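Local coordinates for protein berberine bridge enzyme-like 28 (PDB 5D79) that is a secreted, FAD-dependent oxidoreductase of the berberine bridge enzyme-like family, involved in the adaptation of Arabidopsis to salt stress, at residues L395-S408 and H419-W433. Residues are numbered along the deposited sequence; the frame is centred on the assembly and turned at random.
Sequences LGKIILTPFGGKMS and HRGGNLYEIQYVAYW
K397, I399 and T401 pair with V430, Q428 and E426 as antiparallel hydrogen-bonded pairs. Each pair exchanges two N-H...O bonds. T401 N to E426 O is nearly straight (2.8 Å, 175°). At the ends of this ladder, Y432 N donates to L395 O from above the carbonyl plane, and F403 N donates to L424 O (2.9 Å).

Polar groups meet on the face of I399 and Q428. There a water bridges I399 O, E426 OE1 and T401 OG1 (2.6 Å to the last). T401 OG1 has a second partner in R287, and Q428 NE2 bonds Y113. E426 CG lies anti to the backbone N (chi1 -176°), and a bend at chi2 brings OE1 to this water beside T401. E426 CB rests on F403 CE1. The F403 ring turns its edge to H419 O (CE2 at 3.4 Å), a buried carbonyl with no polar partner in the model. A second water accepts from G404 N and lies within hydrogen-bonding distance of N423 O (2.8 Å). N423 ND2 bonds R420 O within the type II turn, and R420 NH1 forms a salt bridge with D200.

The other face is mostly apolar; the hydroxyls of Y425 and Y429 bond Q274 and D370. L400 CD2 packs alongside Y425 CE2 (3.6 Å), and its CD1 meets I427 CD1 (3.8 Å). Replacing L400 by an alanine removes both methyls and would probably open a gap beside Y425 CE2 and I427 CD1. I427 CD1 also touches I398 CG2.

The two strands are neighbours in a seven-stranded antiparallel sheet. Strand 284-292 flanks 396-402, and 363-372 flanks 425-434, with a classic bulge at L424 and Y425 opposite V372. Helix 441-458 packs on Y429 and A431, while the side chain of Y432 comes within about 4 Å of the bound FAD.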
ATOM      1  N   LEU A 395      -6.632  19.813  -1.759  1.00 24.18           N
ATOM      2  CA  LEU A 395      -6.477  18.495  -2.372  1.00 24.19           C
ATOM      3  C   LEU A 395      -6.159  17.423  -1.335  1.00 19.06           C
ATOM      4  O   LEU A 395      -5.544  16.408  -1.639  1.00 20.02           O
ATOM      5  CB  LEU A 395      -5.400  18.527  -3.450  1.00 28.42           C
ATOM      6  CG  LEU A 395      -5.667  19.467  -4.629  1.00 27.61           C
ATOM      7  CD1 LEU A 395      -4.708  19.147  -5.766  1.00 28.03           C
ATOM      8  CD2 LEU A 395      -7.107  19.375  -5.090  1.00 26.26           C
ATOM      9  N   GLY A 396      -6.617  17.654  -0.112  1.00 18.35           N
ATOM     10  CA  GLY A 396      -6.408  16.725   0.979  1.00 17.73           C
ATOM     11  C   GLY A 396      -7.609  15.847   1.277  1.00 16.68           C
ATOM     12  O   GLY A 396      -8.737  16.170   0.928  1.00 19.57           O
ATOM     13  N   LYS A 397      -7.352  14.723   1.931  1.00 17.34           N
ATOM     14  CA  LYS A 397      -8.387  13.748   2.241  1.00 22.30           C
ATOM     15  C   LYS A 397      -8.222  13.174   3.654  1.00 19.97           C
ATOM     16  O   LYS A 397      -7.098  12.984   4.137  1.00 21.21           O
ATOM     17  CB  LYS A 397      -8.366  12.602   1.213  1.00 22.96           C
ATOM     18  CG  LYS A 397      -8.337  13.044  -0.235  1.00 21.16           C
ATOM     19  CD  LYS A 397      -8.622  11.906  -1.204  1.00 23.79           C
ATOM     20  CE  LYS A 397      -8.795  12.467  -2.617  1.00 28.96           C
ATOM     21  NZ  LYS A 397      -9.216  11.460  -3.624  1.00 32.28           N
ATOM     22  N   ILE A 398      -9.346  12.899   4.312  1.00 17.87           N
ATOM     23  CA  ILE A 398      -9.341  12.022   5.483  1.00 15.08           C
ATOM     24  C   ILE A 398     -10.266  10.848   5.178  1.00 14.50           C
ATOM     25  O   ILE A 398     -11.462  11.021   4.963  1.00 13.90           O
ATOM     26  CB  ILE A 398      -9.746  12.774   6.753  1.00 17.74           C
ATOM     27  CG1 ILE A 398      -8.619  13.732   7.135  1.00 22.58           C
ATOM     28  CG2 ILE A 398     -10.007  11.812   7.901  1.00 16.24           C
ATOM     29  CD1 ILE A 398      -9.011  14.772   8.149  1.00 25.48           C
ATOM     30  N   ILE A 399      -9.679   9.659   5.099  1.00 10.23           N
ATOM     31  CA  ILE A 399     -10.364   8.490   4.569  1.00 13.35           C
ATOM     32  C   ILE A 399     -10.563   7.443   5.652  1.00 13.87           C
ATOM     33  O   ILE A 399      -9.601   6.970   6.239  1.00 15.33           O
ATOM     34  CB  ILE A 399      -9.575   7.858   3.384  1.00 18.24           C
ATOM     35  CG1 ILE A 399      -9.119   8.933   2.392  1.00 20.01           C
ATOM     36  CG2 ILE A 399     -10.427   6.828   2.651  1.00 19.55           C
ATOM     37  CD1 ILE A 399      -7.907   8.535   1.566  1.00 20.45           C
ATOM     38  N   LEU A 400     -11.813   7.076   5.906  1.00 14.99           N
ATOM     39  CA  LEU A 400     -12.127   6.106   6.944  1.00 16.58           C
ATOM     40  C   LEU A 400     -12.517   4.768   6.309  1.00 17.23           C
ATOM     41  O   LEU A 400     -13.536   4.660   5.625  1.00 14.43           O
ATOM     42  CB  LEU A 400     -13.247   6.627   7.869  1.00 14.61           C
ATOM     43  CG  LEU A 400     -12.925   7.716   8.904  1.00 11.75           C
ATOM     44  CD1 LEU A 400     -12.529   9.027   8.253  1.00 13.38           C
ATOM     45  CD2 LEU A 400     -14.108   7.939   9.807  1.00 14.18           C
ATOM     46  N   THR A 401     -11.686   3.759   6.554  1.00 15.68           N
ATOM     47  CA  THR A 401     -11.828   2.436   5.961  1.00 13.21           C
ATOM     48  C   THR A 401     -12.232   1.401   7.009  1.00 13.39           C
ATOM     49  O   THR A 401     -11.473   1.124   7.929  1.00 12.55           O
ATOM     50  CB  THR A 401     -10.517   2.017   5.285  1.00  9.95           C
ATOM     51  OG1 THR A 401     -10.245   2.935   4.227  1.00 14.14           O
ATOM     52  CG2 THR A 401     -10.613   0.627   4.700  1.00  9.40           C
ATOM     53  N   PRO A 402     -13.428   0.806   6.854  1.00 12.29           N
ATOM     54  CA  PRO A 402     -13.946  -0.088   7.895  1.00 11.07           C
ATOM     55  C   PRO A 402     -13.216  -1.433   7.955  1.00 10.63           C
ATOM     56  O   PRO A 402     -12.981  -2.066   6.929  1.00 13.53           O
ATOM     57  CB  PRO A 402     -15.404  -0.274   7.481  1.00 15.31           C
ATOM     58  CG  PRO A 402     -15.347  -0.216   5.971  1.00 12.53           C
ATOM     59  CD  PRO A 402     -14.271   0.795   5.646  1.00 10.91           C
ATOM     60  N   PHE A 403     -12.843  -1.855   9.158  1.00 13.83           N
ATOM     61  CA  PHE A 403     -12.335  -3.210   9.355  1.00 13.79           C
ATOM     62  C   PHE A 403     -13.494  -4.122   9.817  1.00 15.36           C
ATOM     63  O   PHE A 403     -14.610  -4.013   9.308  1.00 14.31           O
ATOM     64  CB  PHE A 403     -11.165  -3.219  10.344  1.00 13.44           C
ATOM     65  CG  PHE A 403      -9.863  -2.752   9.743  1.00 13.76           C
ATOM     66  CD1 PHE A 403      -9.855  -1.891   8.649  1.00 18.16           C
ATOM     67  CD2 PHE A 403      -8.649  -3.194  10.250  1.00 14.91           C
ATOM     68  CE1 PHE A 403      -8.647  -1.464   8.061  1.00 18.25           C
ATOM     69  CE2 PHE A 403      -7.435  -2.774   9.688  1.00 16.95           C
ATOM     70  CZ  PHE A 403      -7.436  -1.905   8.586  1.00 20.06           C
ATOM     71  N   GLY A 404     -13.256  -5.010  10.775  1.00 13.01           N
ATOM     72  CA  GLY A 404     -14.287  -5.967  11.127  1.00 13.39           C
ATOM     73  C   GLY A 404     -14.414  -6.997  10.016  1.00 12.91           C
ATOM     74  O   GLY A 404     -13.597  -7.031   9.106  1.00 14.73           O
ATOM     75  N   GLY A 405     -15.428  -7.848  10.078  1.00 11.66           N
ATOM     76  CA  GLY A 405     -15.508  -8.946   9.127  1.00 18.75           C
ATOM     77  C   GLY A 405     -14.284  -9.849   9.199  1.00 19.33           C
ATOM     78  O   GLY A 405     -13.827 -10.204  10.285  1.00 18.47           O
ATOM     79  N   LYS A 406     -13.726 -10.203   8.046  1.00 18.07           N
ATOM     80  CA  LYS A 406     -12.585 -11.113   8.021  1.00 16.57           C
ATOM     81  C   LYS A 406     -11.416 -10.510   8.795  1.00 19.91           C
ATOM     82  O   LYS A 406     -10.578 -11.235   9.359  1.00 17.02           O
ATOM     83  CB  LYS A 406     -12.176 -11.435   6.574  1.00 16.67           C
ATOM     84  CG  LYS A 406     -11.162 -12.574   6.444  1.00 21.19           C
ATOM     85  CD  LYS A 406     -11.835 -13.956   6.469  1.00 25.06           C
ATOM     86  CE  LYS A 406     -10.799 -15.069   6.567  1.00 25.10           C
ATOM     87  NZ  LYS A 406     -11.318 -16.397   6.144  1.00 28.41           N
ATOM     88  N   MET A 407     -11.387  -9.179   8.864  1.00 19.34           N
ATOM     89  CA  MET A 407     -10.279  -8.477   9.507  1.00 20.83           C
ATOM     90  C   MET A 407     -10.263  -8.665  11.021  1.00 20.90           C
ATOM     91  O   MET A 407      -9.212  -8.567  11.626  1.00 17.62           O
ATOM     92  CB  MET A 407     -10.305  -6.985   9.162  1.00 18.78           C
ATOM     93  CG  MET A 407     -10.010  -6.703   7.682  1.00 20.47           C
ATOM     94  SD  MET A 407      -8.376  -7.284   7.143  1.00 16.56           S
ATOM     95  CE  MET A 407      -7.298  -6.100   7.955  1.00  9.78           C
ATOM     96  N   SER A 408     -11.408  -8.952  11.635  1.00 19.58           N
ATOM     97  CA  SER A 408     -11.414  -9.208  13.072  1.00 20.97           C
ATOM     98  C   SER A 408     -11.521 -10.714  13.310  1.00 18.79           C
ATOM     99  O   SER A 408     -11.246 -11.224  14.405  1.00 17.06           O
ATOM    100  CB  SER A 408     -12.546  -8.431  13.763  1.00 21.31           C
ATOM    101  OG  SER A 408     -13.822  -8.822  13.303  1.00 25.59           O
ATOM    102  N   HIS A 419      -3.107  -5.501  12.781  1.00 15.08           N
ATOM    103  CA  HIS A 419      -4.296  -4.729  13.133  1.00 15.25           C
ATOM    104  C   HIS A 419      -5.579  -5.452  12.781  1.00 15.27           C
ATOM    105  O   HIS A 419      -6.193  -5.191  11.750  1.00 14.36           O
ATOM    106  CB  HIS A 419      -4.247  -3.373  12.441  1.00 14.02           C
ATOM    107  CG  HIS A 419      -2.908  -2.725  12.523  1.00 13.32           C
ATOM    108  ND1 HIS A 419      -2.464  -2.080  13.654  1.00 16.53           N
ATOM    109  CD2 HIS A 419      -1.895  -2.663  11.632  1.00  9.96           C
ATOM    110  CE1 HIS A 419      -1.241  -1.634  13.450  1.00 12.65           C
ATOM    111  NE2 HIS A 419      -0.875  -1.969  12.229  1.00 10.52           N
ATOM    112  N   ARG A 420      -5.984  -6.355  13.658  1.00 14.48           N
ATOM    113  CA  ARG A 420      -7.145  -7.189  13.403  1.00 17.37           C
ATOM    114  C   ARG A 420      -8.254  -6.862  14.409  1.00 15.98           C
ATOM    115  O   ARG A 420      -8.627  -5.703  14.539  1.00 17.91           O
ATOM    116  CB  ARG A 420      -6.752  -8.676  13.439  1.00 16.26           C
ATOM    117  CG  ARG A 420      -5.554  -9.027  12.535  1.00 10.97           C
ATOM    118  CD  ARG A 420      -5.798  -8.803  11.037  1.00 10.80           C
ATOM    119  NE  ARG A 420      -4.709  -9.383  10.251  1.00 13.03           N
ATOM    120  CZ  ARG A 420      -4.767  -9.693   8.953  1.00 17.33           C
ATOM    121  NH1 ARG A 420      -5.876  -9.482   8.244  1.00 16.72           N
ATOM    122  NH2 ARG A 420      -3.706 -10.223   8.360  1.00 14.23           N
ATOM    123  N   GLY A 421      -8.776  -7.869  15.108  1.00 14.84           N
ATOM    124  CA  GLY A 421      -9.826  -7.659  16.088  1.00 12.35           C
ATOM    125  C   GLY A 421      -9.513  -6.548  17.069  1.00 14.83           C
ATOM    126  O   GLY A 421      -8.369  -6.382  17.501  1.00 16.20           O
ATOM    127  N   GLY A 422     -10.532  -5.767  17.411  1.00 19.81           N
ATOM    128  CA  GLY A 422     -10.353  -4.625  18.293  1.00 20.41           C
ATOM    129  C   GLY A 422     -10.170  -3.309  17.552  1.00 17.28           C
ATOM    130  O   GLY A 422     -10.198  -2.231  18.151  1.00 16.04           O
ATOM    131  N   ASN A 423      -9.965  -3.398  16.245  1.00 15.15           N
ATOM    132  CA  ASN A 423      -9.871  -2.208  15.408  1.00 11.85           C
ATOM    133  C   ASN A 423     -11.149  -2.062  14.635  1.00 13.68           C
ATOM    134  O   ASN A 423     -11.507  -2.939  13.857  1.00 16.10           O
ATOM    135  CB  ASN A 423      -8.680  -2.277  14.457  1.00 10.24           C
ATOM    136  CG  ASN A 423      -7.382  -2.445  15.185  1.00 13.32           C
ATOM    137  OD1 ASN A 423      -6.878  -1.507  15.798  1.00 14.69           O
ATOM    138  ND2 ASN A 423      -6.835  -3.657  15.145  1.00 14.77           N
ATOM    139  N   LEU A 424     -11.845  -0.959  14.879  1.00 14.76           N
ATOM    140  CA  LEU A 424     -13.092  -0.666  14.189  1.00 17.09           C
ATOM    141  C   LEU A 424     -12.822  -0.258  12.730  1.00 19.16           C
ATOM    142  O   LEU A 424     -13.438  -0.784  11.799  1.00 16.37           O
ATOM    143  CB  LEU A 424     -13.860   0.440  14.920  1.00 11.05           C
ATOM    144  CG  LEU A 424     -14.185   0.238  16.394  1.00 11.62           C
ATOM    145  CD1 LEU A 424     -15.123   1.318  16.817  1.00 16.86           C
ATOM    146  CD2 LEU A 424     -14.816  -1.110  16.600  1.00 18.05           C
ATOM    147  N   TYR A 425     -11.899   0.681  12.537  1.00 16.06           N
ATOM    148  CA  TYR A 425     -11.542   1.125  11.199  1.00 15.33           C
ATOM    149  C   TYR A 425     -10.154   1.748  11.173  1.00 14.15           C
ATOM    150  O   TYR A 425      -9.551   2.016  12.210  1.00 15.65           O
ATOM    151  CB  TYR A 425     -12.583   2.118  10.661  1.00 13.70           C
ATOM    152  CG  TYR A 425     -12.740   3.395  11.453  1.00 14.78           C
ATOM    153  CD1 TYR A 425     -13.649   3.472  12.509  1.00 13.22           C
ATOM    154  CD2 TYR A 425     -12.009   4.528  11.132  1.00 14.16           C
ATOM    155  CE1 TYR A 425     -13.818   4.634  13.234  1.00 13.66           C
ATOM    156  CE2 TYR A 425     -12.169   5.707  11.858  1.00 16.69           C
ATOM    157  CZ  TYR A 425     -13.074   5.752  12.906  1.00 15.22           C
ATOM    158  OH  TYR A 425     -13.242   6.911  13.630  1.00 14.17           O
ATOM    159  N   GLU A 426      -9.649   1.959   9.971  1.00 13.59           N
ATOM    160  CA  GLU A 426      -8.363   2.598   9.781  1.00 14.64           C
ATOM    161  C   GLU A 426      -8.642   3.978   9.188  1.00 14.36           C
ATOM    162  O   GLU A 426      -9.610   4.162   8.446  1.00 12.83           O
ATOM    163  CB  GLU A 426      -7.463   1.741   8.878  1.00 12.77           C
ATOM    164  CG  GLU A 426      -6.034   2.263   8.681  1.00 14.86           C
ATOM    165  CD  GLU A 426      -5.893   3.134   7.442  1.00 18.33           C
ATOM    166  OE1 GLU A 426      -6.853   3.195   6.639  1.00 17.45           O
ATOM    167  OE2 GLU A 426      -4.823   3.752   7.269  1.00 14.63           O
ATOM    168  N   ILE A 427      -7.821   4.953   9.541  1.00 10.07           N
ATOM    169  CA  ILE A 427      -8.034   6.296   9.042  1.00 15.22           C
ATOM    170  C   ILE A 427      -6.723   6.869   8.492  1.00 17.51           C
ATOM    171  O   ILE A 427      -5.679   6.802   9.145  1.00 18.07           O
ATOM    172  CB  ILE A 427      -8.634   7.214  10.147  1.00 12.08           C
ATOM    173  CG1 ILE A 427      -8.788   8.652   9.658  1.00 12.19           C
ATOM    174  CG2 ILE A 427      -7.807   7.167  11.415  1.00 14.13           C
ATOM    175  CD1 ILE A 427      -9.628   9.478  10.592  1.00 14.75           C
ATOM    176  N   GLN A 428      -6.782   7.396   7.272  1.00 12.03           N
ATOM    177  CA  GLN A 428      -5.621   8.005   6.645  1.00 12.54           C
ATOM    178  C   GLN A 428      -5.852   9.489   6.445  1.00 12.24           C
ATOM    179  O   GLN A 428      -6.888   9.900   5.958  1.00 17.38           O
ATOM    180  CB  GLN A 428      -5.309   7.340   5.296  1.00 16.17           C
ATOM    181  CG  GLN A 428      -4.098   7.932   4.577  1.00 16.06           C
ATOM    182  CD  GLN A 428      -3.970   7.483   3.132  1.00 19.98           C
ATOM    183  OE1 GLN A 428      -4.868   6.834   2.579  1.00 22.17           O
ATOM    184  NE2 GLN A 428      -2.845   7.833   2.506  1.00 17.86           N
ATOM    185  N   TYR A 429      -4.878  10.289   6.841  1.00 15.01           N
ATOM    186  CA  TYR A 429      -4.874  11.721   6.562  1.00 14.78           C
ATOM    187  C   TYR A 429      -3.813  11.981   5.502  1.00 11.46           C
ATOM    188  O   TYR A 429      -2.621  11.778   5.744  1.00 17.85           O
ATOM    189  CB  TYR A 429      -4.574  12.536   7.824  1.00 13.97           C
ATOM    190  CG  TYR A 429      -4.937  11.857   9.139  1.00 16.95           C
ATOM    191  CD1 TYR A 429      -4.055  10.961   9.758  1.00 20.00           C
ATOM    192  CD2 TYR A 429      -6.144  12.134   9.782  1.00 14.23           C
ATOM    193  CE1 TYR A 429      -4.374  10.356  10.960  1.00 17.43           C
ATOM    194  CE2 TYR A 429      -6.473  11.526  10.977  1.00 13.49           C
ATOM    195  CZ  TYR A 429      -5.587  10.640  11.567  1.00 16.81           C
ATOM    196  OH  TYR A 429      -5.906  10.041  12.772  1.00 14.99           O
ATOM    197  N   VAL A 430      -4.229  12.419   4.324  1.00 13.20           N
ATOM    198  CA  VAL A 430      -3.280  12.597   3.225  1.00 17.01           C
ATOM    199  C   VAL A 430      -3.538  13.922   2.491  1.00 18.67           C
ATOM    200  O   VAL A 430      -4.673  14.273   2.183  1.00 15.07           O
ATOM    201  CB  VAL A 430      -3.335  11.392   2.240  1.00 18.28           C
ATOM    202  CG1 VAL A 430      -4.769  11.112   1.799  1.00 19.49           C
ATOM    203  CG2 VAL A 430      -2.413  11.601   1.047  1.00 12.10           C
ATOM    204  N   ALA A 431      -2.479  14.686   2.266  1.00 17.67           N
ATOM    205  CA  ALA A 431      -2.613  15.928   1.535  1.00 18.75           C
ATOM    206  C   ALA A 431      -1.915  15.782   0.192  1.00 19.82           C
ATOM    207  O   ALA A 431      -0.777  15.337   0.135  1.00 21.50           O
ATOM    208  CB  ALA A 431      -2.037  17.095   2.331  1.00 18.04           C
ATOM    209  N   TYR A 432      -2.617  16.136  -0.882  1.00 20.74           N
ATOM    210  CA  TYR A 432      -2.057  16.124  -2.225  1.00 18.13           C
ATOM    211  C   TYR A 432      -1.777  17.547  -2.679  1.00 20.67           C
ATOM    212  O   TYR A 432      -2.433  18.492  -2.240  1.00 22.04           O
ATOM    213  CB  TYR A 432      -3.008  15.431  -3.206  1.00 18.65           C
ATOM    214  CG  TYR A 432      -3.173  13.951  -2.936  1.00 18.82           C
ATOM    215  CD1 TYR A 432      -4.127  13.488  -2.040  1.00 20.19           C
ATOM    216  CD2 TYR A 432      -2.372  13.021  -3.573  1.00 18.29           C
ATOM    217  CE1 TYR A 432      -4.267  12.134  -1.785  1.00 20.54           C
ATOM    218  CE2 TYR A 432      -2.510  11.676  -3.333  1.00 17.74           C
ATOM    219  CZ  TYR A 432      -3.453  11.233  -2.434  1.00 20.29           C
ATOM    220  OH  TYR A 432      -3.572   9.883  -2.188  1.00 19.18           O
ATOM    221  N   TRP A 433      -0.788  17.703  -3.547  1.00 22.19           N
ATOM    222  CA  TRP A 433      -0.517  18.999  -4.144  1.00 22.13           C
ATOM    223  C   TRP A 433       0.142  18.818  -5.507  1.00 22.82           C
ATOM    224  O   TRP A 433       0.727  17.775  -5.786  1.00 22.43           O
ATOM    225  CB  TRP A 433       0.350  19.867  -3.213  1.00 18.04           C
ATOM    226  CG  TRP A 433       1.760  19.390  -2.951  1.00 20.02           C
ATOM    227  CD1 TRP A 433       2.885  19.691  -3.679  1.00 23.30           C
ATOM    228  CD2 TRP A 433       2.207  18.577  -1.856  1.00 22.68           C
ATOM    229  NE1 TRP A 433       3.994  19.095  -3.114  1.00 20.39           N
ATOM    230  CE2 TRP A 433       3.604  18.411  -1.995  1.00 18.24           C
ATOM    231  CE3 TRP A 433       1.558  17.965  -0.776  1.00 20.79           C
ATOM    232  CZ2 TRP A 433       4.356  17.665  -1.102  1.00 17.93           C
ATOM    233  CZ3 TRP A 433       2.311  17.216   0.111  1.00 21.60           C
ATOM    234  CH2 TRP A 433       3.697  17.072  -0.060  1.00 23.72           C
TER
HETATM  235  O   HOH W   1      -8.771   4.798   5.270  1.00 12.42           O
HETATM  236  O   HOH W   2     -11.157  -5.482  12.707  1.00 11.33           O
HETATM  237  O   HOH W   3      -8.850 -10.669  15.376  1.00 20.26           O